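Local coordinates for protein probable transcriptional regulator (Pseudomonas aeruginosa, PDB 2ESN) that probably regulates transcription as a LysR-family protein, pairing a DNA-binding helix-turn-helix domain with an effector-sensing domain of the periplasmic-binding-protein type, at residues A114-P117 against P118-R122; W296-G299 against Q300-L304; M64-Q68 against R69-L73; F41-A44 against L45-R49; S213-I216 against D217-L220. All coordinates share one frame; numbering follows the deposited sequence.

The five contacts are all local, each within a helix or at one of its ends, and they fall into two groups. Contacts 3 and 4 lie in the helix-turn-helix part, their centres 15 Å apart, and meet where Met64 of contact 3 packs on Leu45 and Arg49 of contact 4. Contacts 1, 2 and 5 belong to the substrate-binding-type domain. Contacts 1 and 2 are 11 Å apart, centre to centre, and are joined by a probable hydrogen bond of 2.8 Å from Arg122 NH1 to Gln300 OE1. Contact 5 has its centre 29 Å from that of contact 1, yet both touch the second subunit. Contacts 4 and 5 are the most distant pair, with centres 71 Å apart.

Contact 1 (A114-P117 against P118-R122); sequences ALLP and PLMNR
Ala114 begins the contact with its carbonyl: its O lies 3.5 Å from Pro118 CD, in the place where a helical N-H would normally arrive. Pro118 has no such hydrogen, so its ring methylenes fill the position instead.

Leu115 makes both a polar and an apolar link to the next turn. Its O accepts from Leu119 N at 3.1 Å, the donor lying almost in line with the C=O bond. Its CG is anti to the backbone N (chi1 -157°), as is that of Leu119, and the two branched ends run side by side in the same direction, Leu115 CD2 meeting Leu119 CG at 3.9 Å. Both leucines also reach Leu301 of helix 293-303.

Leu116 O takes the N-H of Met120 at 2.8 Å, while the side chains meet more loosely, CD2 of Leu116 standing 4.3 Å from CG of Met120. Both residues press on Leu132 of strand 131-136 and on the second subunit, where Val231 and Leu242 lie.

Pro117 is set beside Pro118, the rings pointing the same way; the peptide link between them forces Pro117 CB to 3.2 Å from Pro118 CD, closer than usual van der Waals contact. Its carbonyl still serves the helix, receiving Asn121 N at 3.0 Å.

Two consecutive prolines thus remove two N-H donors from the middle of helix 109-126, the crossover helix of a beta-alpha-beta unit. The helix is kinked there; i to i+4 bonds resume with Leu119, Met120 and Asn121, while the next, from Arg122 N, is weak.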
loop_
_atom_site.group_PDB
_atom_site.type_symbol
_atom_site.label_atom_id
_atom_site.label_comp_id
_atom_site.label_asym_id
_atom_site.label_seq_id
_atom_site.Cartn_x
_atom_site.Cartn_y
_atom_site.Cartn_z
ATOM N N ALA C 114 10.726 28.219 -8.075
ATOM C CA ALA C 114 12.007 28.862 -7.720
ATOM C C ALA C 114 13.218 28.219 -8.476
ATOM O O ALA C 114 14.119 28.920 -8.966
ATOM C CB ALA C 114 12.224 28.931 -6.177
ATOM N N LEU C 115 13.182 26.904 -8.593
ATOM C CA LEU C 115 14.235 26.108 -9.194
ATOM C C LEU C 115 14.148 25.964 -10.711
ATOM O O LEU C 115 15.119 26.155 -11.382
ATOM C CB LEU C 115 14.222 24.735 -8.612
ATOM C CG LEU C 115 15.485 23.802 -8.616
ATOM C CD1 LEU C 115 15.202 22.391 -9.055
ATOM C CD2 LEU C 115 16.883 24.349 -8.977
ATOM N N LEU C 116 13.008 25.596 -11.252
ATOM C CA LEU C 116 12.990 25.178 -12.665
ATOM C C LEU C 116 13.374 26.241 -13.701
ATOM O O LEU C 116 14.065 25.889 -14.674
ATOM C CB LEU C 116 11.639 24.549 -13.039
ATOM C CG LEU C 116 11.335 23.152 -12.445
ATOM C CD1 LEU C 116 10.058 22.518 -13.106
ATOM C CD2 LEU C 116 12.471 22.243 -12.627
ATOM N N PRO C 117 12.872 27.503 -13.572
ATOM C CA PRO C 117 13.236 28.515 -14.587
ATOM C C PRO C 117 14.738 28.694 -14.788
ATOM O O PRO C 117 15.186 28.572 -15.932
ATOM C CB PRO C 117 12.526 29.803 -14.070
ATOM C CG PRO C 117 11.150 29.130 -13.407
ATOM C CD PRO C 117 11.841 28.032 -12.625
ATOM N N PRO C 118 15.506 28.971 -13.713
ATOM C CA PRO C 118 16.935 29.112 -13.958
ATOM C C PRO C 118 17.676 27.791 -14.230
ATOM O O PRO C 118 18.674 27.788 -14.963
ATOM C CB PRO C 118 17.464 29.794 -12.683
ATOM C CG PRO C 118 16.525 29.368 -11.561
ATOM C CD PRO C 118 15.146 29.210 -12.285
ATOM N N LEU C 119 17.214 26.699 -13.636
ATOM C CA LEU C 119 17.871 25.404 -13.826
ATOM C C LEU C 119 17.714 24.991 -15.278
ATOM O O LEU C 119 18.690 24.661 -15.914
ATOM C CB LEU C 119 17.213 24.320 -12.967
ATOM C CG LEU C 119 18.030 23.099 -12.486
ATOM C CD1 LEU C 119 17.220 21.746 -12.401
ATOM C CD2 LEU C 119 19.546 22.901 -12.815
ATOM N N MET C 120 16.494 25.014 -15.787
ATOM C CA MET C 120 16.258 24.607 -17.145
ATOM C C MET C 120 16.714 25.624 -18.202
ATOM O O MET C 120 16.970 25.274 -19.343
ATOM C CB MET C 120 14.837 24.147 -17.328
ATOM C CG MET C 120 14.428 22.938 -16.343
ATOM S SD MET C 120 15.454 21.496 -16.338
ATOM C CE MET C 120 15.240 20.941 -17.924
ATOM N N ASN C 121 16.833 26.886 -17.809
ATOM C CA ASN C 121 17.430 27.879 -18.667
ATOM C C ASN C 121 18.855 27.429 -19.063
ATOM O O ASN C 121 19.251 27.637 -20.196
ATOM C CB ASN C 121 17.528 29.239 -17.936
ATOM C CG ASN C 121 18.153 30.284 -18.835
ATOM O OD1 ASN C 121 17.558 30.687 -19.865
ATOM N ND2 ASN C 121 19.392 30.516 -18.620
ATOM N N ARG C 122 19.617 26.914 -18.090
ATOM C CA ARG C 122 20.936 26.397 -18.314
ATOM C C ARG C 122 20.869 24.998 -18.996
ATOM O O ARG C 122 21.455 24.775 -20.066
ATOM C CB ARG C 122 21.690 26.300 -16.970
ATOM C CG ARG C 122 23.088 25.683 -17.120
ATOM C CD ARG C 122 23.651 25.217 -15.764
ATOM N NE ARG C 122 23.881 26.356 -14.872
ATOM C CZ ARG C 122 24.360 26.232 -13.634
ATOM N NH1 ARG C 122 24.620 25.015 -13.145
ATOM N NH2 ARG C 122 24.544 27.316 -12.882
#

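Contact 2 (W296-G299 against Q300-L304); sequences WMIG and QLKGL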
loop_
_atom_site.group_PDB
_atom_site.type_symbol
_atom_site.label_atom_id
_atom_site.label_comp_id
_atom_site.label_asym_id
_atom_site.label_seq_id
_atom_site.Cartn_x
_atom_site.Cartn_y
_atom_site.Cartn_z
ATOM N N TRP C 296 26.475 15.135 -10.092
ATOM C CA TRP C 296 26.416 16.250 -11.063
ATOM C C TRP C 296 25.270 17.240 -10.714
ATOM O O TRP C 296 25.477 18.489 -10.634
ATOM C CB TRP C 296 26.270 15.674 -12.441
ATOM C CG TRP C 296 26.023 16.683 -13.522
ATOM C CD1 TRP C 296 26.956 17.430 -14.165
ATOM C CD2 TRP C 296 24.756 17.020 -14.109
ATOM N NE1 TRP C 296 26.353 18.207 -15.114
ATOM C CE2 TRP C 296 25.000 18.011 -15.075
ATOM C CE3 TRP C 296 23.428 16.612 -13.868
ATOM C CZ2 TRP C 296 23.988 18.575 -15.853
ATOM C CZ3 TRP C 296 22.387 17.190 -14.660
ATOM C CH2 TRP C 296 22.693 18.166 -15.634
ATOM N N MET C 297 24.074 16.678 -10.475
ATOM C CA MET C 297 22.909 17.502 -10.229
ATOM C C MET C 297 23.122 18.285 -8.957
ATOM O O MET C 297 22.770 19.485 -8.867
ATOM C CB MET C 297 21.619 16.691 -10.206
ATOM C CG MET C 297 20.355 17.597 -9.966
ATOM S SD MET C 297 20.033 18.840 -11.223
ATOM C CE MET C 297 19.386 17.847 -12.388
ATOM N N ILE C 298 23.727 17.646 -7.951
ATOM C CA ILE C 298 24.076 18.376 -6.739
ATOM C C ILE C 298 24.993 19.574 -7.061
ATOM O O ILE C 298 24.749 20.686 -6.622
ATOM C CB ILE C 298 24.732 17.485 -5.695
ATOM C CG1 ILE C 298 23.696 16.585 -5.021
ATOM C CG2 ILE C 298 25.332 18.330 -4.602
ATOM C CD1 ILE C 298 24.330 15.382 -4.296
ATOM N N GLY C 299 26.047 19.352 -7.847
ATOM C CA GLY C 299 26.909 20.469 -8.260
ATOM C C GLY C 299 26.227 21.522 -9.147
ATOM O O GLY C 299 26.602 22.701 -9.114
ATOM N N GLN C 300 25.241 21.097 -9.950
ATOM C CA GLN C 300 24.501 22.034 -10.789
ATOM C C GLN C 300 23.856 23.143 -9.964
ATOM O O GLN C 300 24.049 24.321 -10.280
ATOM C CB GLN C 300 23.468 21.343 -11.696
ATOM C CG GLN C 300 24.076 20.667 -12.884
ATOM C CD GLN C 300 24.968 21.604 -13.737
ATOM O OE1 GLN C 300 24.464 22.498 -14.415
ATOM N NE2 GLN C 300 26.296 21.380 -13.710
ATOM N N LEU C 301 23.124 22.782 -8.900
ATOM C CA LEU C 301 22.459 23.789 -8.053
ATOM C C LEU C 301 23.439 24.682 -7.275
ATOM O O LEU C 301 23.066 25.768 -6.811
ATOM C CB LEU C 301 21.486 23.139 -7.100
ATOM C CG LEU C 301 20.090 22.864 -7.653
ATOM C CD1 LEU C 301 20.167 21.984 -8.865
ATOM C CD2 LEU C 301 19.133 22.259 -6.588
ATOM N N LYS C 302 24.697 24.243 -7.192
ATOM C CA LYS C 302 25.656 24.871 -6.306
ATOM C C LYS C 302 25.836 26.309 -6.656
ATOM O O LYS C 302 25.480 27.170 -5.847
ATOM C CB LYS C 302 26.983 24.075 -6.162
ATOM C CG LYS C 302 26.963 23.253 -4.829
ATOM C CD LYS C 302 27.818 21.957 -4.786
ATOM C CE LYS C 302 27.521 21.228 -3.447
ATOM N NZ LYS C 302 27.828 19.716 -3.346
ATOM N N GLY C 303 26.306 26.599 -7.867
ATOM C CA GLY C 303 26.442 28.006 -8.233
ATOM C C GLY C 303 25.201 28.633 -8.870
ATOM O O GLY C 303 25.221 29.830 -9.183
ATOM N N LEU C 304 24.131 27.842 -9.060
ATOM C CA LEU C 304 22.906 28.333 -9.735
ATOM C C LEU C 304 22.338 29.720 -9.292
ATOM O O LEU C 304 22.044 29.912 -8.126
ATOM C CB LEU C 304 21.804 27.257 -9.684
ATOM C CG LEU C 304 20.600 27.533 -10.590
ATOM C CD1 LEU C 304 20.908 27.529 -12.131
ATOM C CD2 LEU C 304 19.502 26.575 -10.252
HETATM O O HOH W 1 27.659 19.675 -11.669
#
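Gln300 lays its bent side chain over one face of the Trp296 indole, one turn earlier in the helix. The CG methylene makes the closest approach over the six-membered ring: it lies 3.7 Å from the centroid of that ring, only 16° off the ring normal, which identifies a CH-pi interaction. Beyond CG a turn at chi2 (-54°) brings the amide over the indole as well, and the two planes are stacked 14° apart. Gln300 N also donates to Trp296 O at 2.7 Å. That same oxygen receives a bond from a water, which in turn accepts from Gln300 NE2 at 3.0 Å. The other end of the amide, OE1, is bonded to Arg122 NH1, so both ends of the group have partners and its rotation is well defined.

Met297 and Leu301 make a second, apolar pair, Met297 SD resting 3.9 Å from Leu301 CD1. Near the end of the helix the pattern tightens: Lys302 N donates to Gly299 O, three residues back, at 3.1 Å, approaching from above the carbonyl plane.

Helix 293-303 lies between several elements of the substrate-binding-type domain. Trp296 and Gln300 face Leu123 of helix 109-126, Met297 turns to Phe103 and Phe105 of strand 102-107, and Leu301 meets Trp173 of strand 168-183, whose His171 is touched by Ile298 and Lys302.

Contact 3 (M64-Q68 against R69-L73); sequences MQPTQ and RAEHL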
loop_
_atom_site.group_PDB
_atom_site.type_symbol
_atom_site.label_atom_id
_atom_site.label_comp_id
_atom_site.label_asym_id
_atom_site.label_seq_id
_atom_site.Cartn_x
_atom_site.Cartn_y
_atom_site.Cartn_z
ATOM N N MET C 64 17.783 -10.924 -44.295
ATOM C CA MET C 64 17.528 -12.060 -43.410
ATOM C C MET C 64 16.088 -12.035 -42.958
ATOM O O MET C 64 15.677 -11.159 -42.202
ATOM C CB MET C 64 18.549 -12.086 -42.251
ATOM C CG MET C 64 20.011 -12.215 -42.763
ATOM S SD MET C 64 20.556 -13.699 -43.477
ATOM C CE MET C 64 20.446 -14.709 -41.996
ATOM N N GLN C 65 15.328 -12.988 -43.452
ATOM C CA GLN C 65 13.921 -13.050 -43.202
ATOM C C GLN C 65 13.612 -14.059 -42.081
ATOM O O GLN C 65 13.939 -15.245 -42.223
ATOM C CB GLN C 65 13.217 -13.496 -44.480
ATOM C CG GLN C 65 11.705 -13.439 -44.381
ATOM C CD GLN C 65 11.142 -12.011 -44.076
ATOM O OE1 GLN C 65 11.701 -10.966 -44.526
ATOM N NE2 GLN C 65 10.029 -11.973 -43.309
ATOM N N PRO C 66 12.985 -13.590 -40.979
ATOM C CA PRO C 66 12.662 -14.370 -39.804
ATOM C C PRO C 66 11.604 -15.449 -40.094
ATOM O O PRO C 66 10.613 -15.164 -40.763
ATOM C CB PRO C 66 12.128 -13.322 -38.810
ATOM C CG PRO C 66 11.773 -12.138 -39.581
ATOM C CD PRO C 66 12.599 -12.168 -40.825
ATOM N N THR C 67 11.829 -16.675 -39.627
ATOM C CA THR C 67 10.781 -17.719 -39.648
ATOM C C THR C 67 9.632 -17.216 -38.743
ATOM O O THR C 67 9.787 -16.218 -38.020
ATOM C CB THR C 67 11.309 -19.098 -39.156
ATOM O OG1 THR C 67 11.786 -18.988 -37.806
ATOM C CG2 THR C 67 12.461 -19.649 -40.071
ATOM N N GLN C 68 8.469 -17.854 -38.837
ATOM C CA GLN C 68 7.267 -17.411 -38.086
ATOM C C GLN C 68 7.427 -17.638 -36.567
ATOM O O GLN C 68 6.991 -16.838 -35.749
ATOM C CB GLN C 68 5.977 -18.037 -38.666
ATOM C CG GLN C 68 6.160 -19.327 -39.527
ATOM C CD GLN C 68 7.237 -19.218 -40.671
ATOM O OE1 GLN C 68 8.123 -20.083 -40.795
ATOM N NE2 GLN C 68 7.141 -18.172 -41.496
ATOM N N ARG C 69 8.130 -18.714 -36.234
ATOM C CA ARG C 69 8.668 -18.958 -34.887
ATOM C C ARG C 69 9.423 -17.777 -34.337
ATOM O O ARG C 69 9.114 -17.298 -33.247
ATOM C CB ARG C 69 9.659 -20.132 -34.935
ATOM C CG ARG C 69 9.168 -21.314 -35.731
ATOM C CD ARG C 69 8.068 -22.014 -34.983
ATOM N NE ARG C 69 8.475 -22.282 -33.612
ATOM C CZ ARG C 69 9.403 -23.169 -33.261
ATOM N NH1 ARG C 69 9.687 -23.322 -31.982
ATOM N NH2 ARG C 69 10.052 -23.896 -34.169
ATOM N N ALA C 70 10.448 -17.346 -35.092
ATOM C CA ALA C 70 11.355 -16.259 -34.707
ATOM C C ALA C 70 10.561 -14.987 -34.407
ATOM O O ALA C 70 10.879 -14.216 -33.483
ATOM C CB ALA C 70 12.388 -16.019 -35.783
ATOM N N GLU C 71 9.509 -14.799 -35.189
ATOM C CA GLU C 71 8.608 -13.671 -35.004
ATOM C C GLU C 71 8.006 -13.613 -33.588
ATOM O O GLU C 71 7.998 -12.563 -32.978
ATOM C CB GLU C 71 7.494 -13.778 -36.051
ATOM C CG GLU C 71 7.231 -12.502 -36.802
ATOM C CD GLU C 71 8.279 -12.220 -37.857
ATOM O OE1 GLU C 71 8.365 -12.970 -38.864
ATOM O OE2 GLU C 71 8.997 -11.212 -37.684
ATOM N N HIS C 72 7.510 -14.750 -33.075
ATOM C CA HIS C 72 6.881 -14.829 -31.713
ATOM C C HIS C 72 7.868 -14.486 -30.590
ATOM O O HIS C 72 7.549 -13.745 -29.619
ATOM C CB HIS C 72 6.262 -16.222 -31.456
ATOM C CG HIS C 72 5.388 -16.726 -32.570
ATOM N ND1 HIS C 72 4.808 -15.892 -33.510
ATOM C CD2 HIS C 72 4.968 -17.981 -32.876
ATOM C CE1 HIS C 72 4.089 -16.614 -34.356
ATOM N NE2 HIS C 72 4.170 -17.885 -33.995
ATOM N N LEU C 73 9.096 -14.963 -30.783
ATOM C CA LEU C 73 10.171 -14.841 -29.806
ATOM C C LEU C 73 10.806 -13.447 -29.729
ATOM O O LEU C 73 11.364 -13.079 -28.691
ATOM C CB LEU C 73 11.240 -15.908 -30.110
ATOM C CG LEU C 73 12.483 -15.993 -29.196
ATOM C CD1 LEU C 73 12.097 -16.267 -27.723
ATOM C CD2 LEU C 73 13.390 -17.083 -29.700
#
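Thr67 and Ala70 form the capping bond at the start of helix 68-87. Among the polar links, Thr67 OG1 accepts the N-H of Ala70 in a weak bond of 3.4 Å, which marks Thr67 as the N-cap. With chi1 at 60° the hydroxyl sits between backbone N and carbonyl carbon, facing the first helical turn, and it is also hydrogen-bonded to Asp54. The stronger backbone bond is the next one, Glu71 N to Thr67 O at 3.2 Å. Gln68 O receives a weak bond from His72 N.

That carbonyl has a second role, as a contact with a ring face. Gln68 O stands over the centre of the His72 imidazole, 3.2 Å above its plane, a position too poorly angled for bonding to the ring nitrogens. Another ring contact crosses subunits: Arg69 makes a cation-pi contact with Trp91 of the third subunit.

The apolar pair is Pro66 CB with the methyl CB of Ala70, at 4.1 Å. A charged group also meets the proline: the Glu71 chain, bent at chi2, folds back so that its carboxylate lies obliquely across the ring, with OE2 3.5 Å from Pro66 CG; it has a long, weak pairing with Arg25.

Strand 63-66, paired with 57-60 in the wing hairpin, passes through the single cap residue Thr67 into the long linker helix 68-87. Pro66 packs on Phe57 of the partner strand and on Tyr22 of helix 15-24, and Ala70 on Phe18 of that helix.

Contact 4 (F41-A44 against L45-R49); sequences FSHA and LGRLR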
loop_
_atom_site.group_PDB
_atom_site.type_symbol
_atom_site.label_atom_id
_atom_site.label_comp_id
_atom_site.label_asym_id
_atom_site.label_seq_id
_atom_site.Cartn_x
_atom_site.Cartn_y
_atom_site.Cartn_z
ATOM N N PHE C 41 29.932 -13.582 -35.787
ATOM C CA PHE C 41 28.502 -13.461 -35.939
ATOM C C PHE C 41 27.878 -14.715 -36.531
ATOM O O PHE C 41 26.813 -15.171 -36.116
ATOM C CB PHE C 41 28.094 -12.260 -36.811
ATOM C CG PHE C 41 26.618 -11.892 -36.654
ATOM C CD1 PHE C 41 26.195 -11.056 -35.604
ATOM C CD2 PHE C 41 25.669 -12.396 -37.528
ATOM C CE1 PHE C 41 24.836 -10.722 -35.417
ATOM C CE2 PHE C 41 24.302 -12.087 -37.361
ATOM C CZ PHE C 41 23.873 -11.260 -36.312
ATOM N N SER C 42 28.510 -15.236 -37.562
ATOM C CA SER C 42 27.882 -16.308 -38.309
ATOM C C SER C 42 27.930 -17.602 -37.442
ATOM O O SER C 42 26.984 -18.388 -37.441
ATOM C CB SER C 42 28.662 -16.487 -39.598
ATOM O OG SER C 42 28.117 -17.513 -40.390
ATOM N N HIS C 43 29.029 -17.783 -36.697
ATOM C CA HIS C 43 29.170 -18.903 -35.761
ATOM C C HIS C 43 28.059 -18.777 -34.710
ATOM O O HIS C 43 27.375 -19.758 -34.398
ATOM C CB HIS C 43 30.591 -18.927 -35.115
ATOM C CG HIS C 43 30.769 -19.936 -33.999
ATOM N ND1 HIS C 43 30.289 -21.239 -34.060
ATOM C CD2 HIS C 43 31.462 -19.860 -32.832
ATOM C CE1 HIS C 43 30.611 -21.885 -32.950
ATOM N NE2 HIS C 43 31.321 -21.076 -32.189
ATOM N N ALA C 44 27.854 -17.573 -34.180
ATOM C CA ALA C 44 26.885 -17.366 -33.085
ATOM C C ALA C 44 25.502 -17.685 -33.579
ATOM O O ALA C 44 24.719 -18.350 -32.865
ATOM C CB ALA C 44 26.954 -15.943 -32.551
ATOM N N LEU C 45 25.195 -17.229 -34.809
ATOM C CA LEU C 45 23.883 -17.509 -35.391
ATOM C C LEU C 45 23.710 -19.038 -35.562
ATOM O O LEU C 45 22.621 -19.540 -35.360
ATOM C CB LEU C 45 23.711 -16.796 -36.747
ATOM C CG LEU C 45 22.509 -17.171 -37.632
ATOM C CD1 LEU C 45 21.150 -16.953 -36.931
ATOM C CD2 LEU C 45 22.580 -16.386 -39.033
ATOM N N GLY C 46 24.803 -19.740 -35.922
ATOM C CA GLY C 46 24.798 -21.174 -36.069
ATOM C C GLY C 46 24.498 -21.864 -34.745
ATOM O O GLY C 46 23.695 -22.772 -34.707
ATOM N N ARG C 47 25.160 -21.435 -33.668
ATOM C CA ARG C 47 24.868 -21.944 -32.347
ATOM C C ARG C 47 23.404 -21.714 -31.897
ATOM O O ARG C 47 22.798 -22.592 -31.278
ATOM C CB ARG C 47 25.843 -21.341 -31.340
ATOM C CG ARG C 47 27.305 -21.716 -31.587
ATOM C CD ARG C 47 28.127 -20.990 -30.570
ATOM N NE ARG C 47 27.489 -21.230 -29.274
ATOM C CZ ARG C 47 27.651 -20.474 -28.188
ATOM N NH1 ARG C 47 28.472 -19.439 -28.224
ATOM N NH2 ARG C 47 27.022 -20.796 -27.057
ATOM N N LEU C 48 22.857 -20.524 -32.180
ATOM C CA LEU C 48 21.514 -20.209 -31.798
ATOM C C LEU C 48 20.567 -21.082 -32.616
ATOM O O LEU C 48 19.551 -21.560 -32.073
ATOM C CB LEU C 48 21.203 -18.692 -31.981
ATOM C CG LEU C 48 19.922 -18.212 -31.232
ATOM C CD1 LEU C 48 19.893 -18.675 -29.742
ATOM C CD2 LEU C 48 19.767 -16.759 -31.226
ATOM N N ARG C 49 20.851 -21.332 -33.894
ATOM C CA ARG C 49 19.969 -22.217 -34.681
ATOM C C ARG C 49 19.937 -23.663 -34.088
ATOM O O ARG C 49 18.918 -24.346 -34.114
ATOM C CB ARG C 49 20.416 -22.304 -36.140
ATOM C CG ARG C 49 20.240 -21.022 -36.944
ATOM C CD ARG C 49 20.847 -21.123 -38.360
ATOM N NE ARG C 49 20.253 -20.076 -39.236
ATOM C CZ ARG C 49 20.879 -19.445 -40.232
ATOM N NH1 ARG C 49 22.145 -19.720 -40.507
ATOM N NH2 ARG C 49 20.224 -18.526 -40.945
#
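Leu45 begins the second turn by giving its N-H to Phe41 O at 2.9 Å, while its CB packs against the same oxygen. Gly46 follows with a bond to Ser42 O of 3.0 Å.

Arg47 makes the main side-chain contact. Its N donates to His43 O at 2.9 Å, and its aliphatic part then crosses one face of the His43 imidazole. The CD methylene lies 3.8 Å from the ring centroid, 26° off the normal and displaced toward the rim, a CH-pi contact. With CG of His43 anti to the backbone N (chi1 172°), the ring is carried alongside the Arg47 chain. The guanidinium, turned 45° from the ring, goes beyond it to a salt bridge between Arg47 NH2 and Asp11.

Helix 38-52 is the second helix of the helix-turn-helix, the one that in LysR-family proteins typically enters the DNA major groove. Phe41 joins it to the first, packing on Ala30, Ala31 and Leu34 of helix 27-34.

Leu48 N closes the next turn on Ala44 O at 2.9 Å, and its side chain meets Phe18 of helix 15-24. Arg49 N bonds to Leu45 O, and one face of its guanidinium lies over Leu45 CD2, while NE and NH2 donate to the carbonyls of Glu55 and Phe57.

Contact 5 (S213-I216 against D217-L220); sequences SGVI and DRLL
Arg218 reaches back over the first turn of helix 215-221 to Ser213, next to a helix N-terminus whose N-cap is Gly214. This helix is the crossover of the beta-alpha-beta unit formed with strands 202-206 and 228-233.

From the backbone outward, Arg218 N donates to Gly214 O at 3.2 Å, a nearly straight bond of 171°. CB stands 3.5 Å from Val215 O, alongside the rising turn. Beyond it the chain runs on extended through chi2, then bends at chi3 (-95°), which swings the guanidinium back toward the residues preceding the helix. NE makes a weak bond to Ser213 OG. CZ lies over Gly214 O, which sits beneath the centre of one guanidinium face, 3.4 Å from its plane. NH1 approaches Val215 CA and forms a salt bridge with Glu159. NH2 holds Ser213 OG at 2.7 Å, the hydroxyl lying 22° out of the guanidinium plane. Ser213 O lies at the edge by NH2, close but badly angled for a hydrogen bond. One serine hydroxyl oxygen therefore takes donors from two nitrogens, while Gly214 O lies against the flat face without bonding to it; the salt bridge with Glu159 probably offsets the charge.

Further up the helix, Leu219 N bonds to Val215 O and Leu220 N to Ile216 O. The Ile216 side chain crosses that of Leu220, its CG2 4.0 Å from Leu220 CD1.

Asp217, which also forms a salt bridge with Arg227, supplies the half of a capping box that a glycine N-cap allows: its OD1 accepts Gly214 N at 2.7 Å on the anti lone pair.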
loop_
_atom_site.group_PDB
_atom_site.type_symbol
_atom_site.label_atom_id
_atom_site.label_comp_id
_atom_site.label_asym_id
_atom_site.label_seq_id
_atom_site.Cartn_x
_atom_site.Cartn_y
_atom_site.Cartn_z
ATOM N N SER C 213 -2.029 23.540 9.785
ATOM C CA SER C 213 -1.624 24.888 10.128
ATOM C C SER C 213 -0.591 25.358 9.120
ATOM O O SER C 213 0.031 24.506 8.491
ATOM C CB SER C 213 -1.005 24.860 11.541
ATOM O OG SER C 213 0.285 24.298 11.444
ATOM N N GLY C 214 -0.349 26.675 9.006
ATOM C CA GLY C 214 0.749 27.246 8.153
ATOM C C GLY C 214 2.051 27.348 8.957
ATOM O O GLY C 214 2.021 27.234 10.207
ATOM N N VAL C 215 3.201 27.503 8.291
ATOM C CA VAL C 215 4.504 27.616 9.025
ATOM C C VAL C 215 4.476 28.907 9.869
ATOM O O VAL C 215 5.029 28.986 10.960
ATOM C CB VAL C 215 5.727 27.636 8.062
ATOM C CG1 VAL C 215 5.503 28.731 6.938
ATOM C CG2 VAL C 215 7.043 27.881 8.855
ATOM N N ILE C 216 3.782 29.913 9.361
ATOM C CA ILE C 216 3.595 31.146 10.142
ATOM C C ILE C 216 2.723 30.951 11.390
ATOM O O ILE C 216 2.875 31.664 12.374
ATOM C CB ILE C 216 3.044 32.270 9.229
ATOM C CG1 ILE C 216 3.915 32.384 7.977
ATOM C CG2 ILE C 216 2.896 33.608 10.004
ATOM C CD1 ILE C 216 5.366 32.883 8.230
ATOM N N ASP C 217 1.763 30.027 11.329
ATOM C CA ASP C 217 0.858 29.790 12.460
ATOM C C ASP C 217 1.631 29.180 13.608
ATOM O O ASP C 217 1.475 29.588 14.750
ATOM C CB ASP C 217 -0.287 28.852 12.074
ATOM C CG ASP C 217 -1.244 29.477 11.106
ATOM O OD1 ASP C 217 -1.455 28.874 10.031
ATOM O OD2 ASP C 217 -1.752 30.601 11.381
ATOM N N ARG C 218 2.408 28.159 13.278
ATOM C CA ARG C 218 3.408 27.571 14.173
ATOM C C ARG C 218 4.233 28.699 14.807
ATOM O O ARG C 218 4.173 28.881 16.026
ATOM C CB ARG C 218 4.285 26.589 13.378
ATOM C CG ARG C 218 3.984 25.070 13.610
ATOM C CD ARG C 218 4.502 24.144 12.452
ATOM N NE ARG C 218 3.383 23.934 11.552
ATOM C CZ ARG C 218 3.348 24.093 10.221
ATOM N NH1 ARG C 218 4.435 24.375 9.495
ATOM N NH2 ARG C 218 2.183 23.880 9.617
ATOM N N LEU C 219 4.955 29.471 13.983
ATOM C CA LEU C 219 5.698 30.656 14.444
ATOM C C LEU C 219 4.930 31.646 15.338
ATOM O O LEU C 219 5.485 32.136 16.333
ATOM C CB LEU C 219 6.337 31.413 13.245
ATOM C CG LEU C 219 7.198 32.696 13.371
ATOM C CD1 LEU C 219 7.522 33.275 12.031
ATOM C CD2 LEU C 219 6.476 33.785 14.063
ATOM N N LEU C 220 3.685 31.996 14.968
ATOM C CA LEU C 220 2.934 33.057 15.665
ATOM C C LEU C 220 2.476 32.552 17.024
ATOM O O LEU C 220 2.438 33.305 17.994
ATOM C CB LEU C 220 1.690 33.487 14.878
ATOM C CG LEU C 220 1.835 34.506 13.729
ATOM C CD1 LEU C 220 0.506 34.647 13.001
ATOM C CD2 LEU C 220 2.277 35.840 14.317
#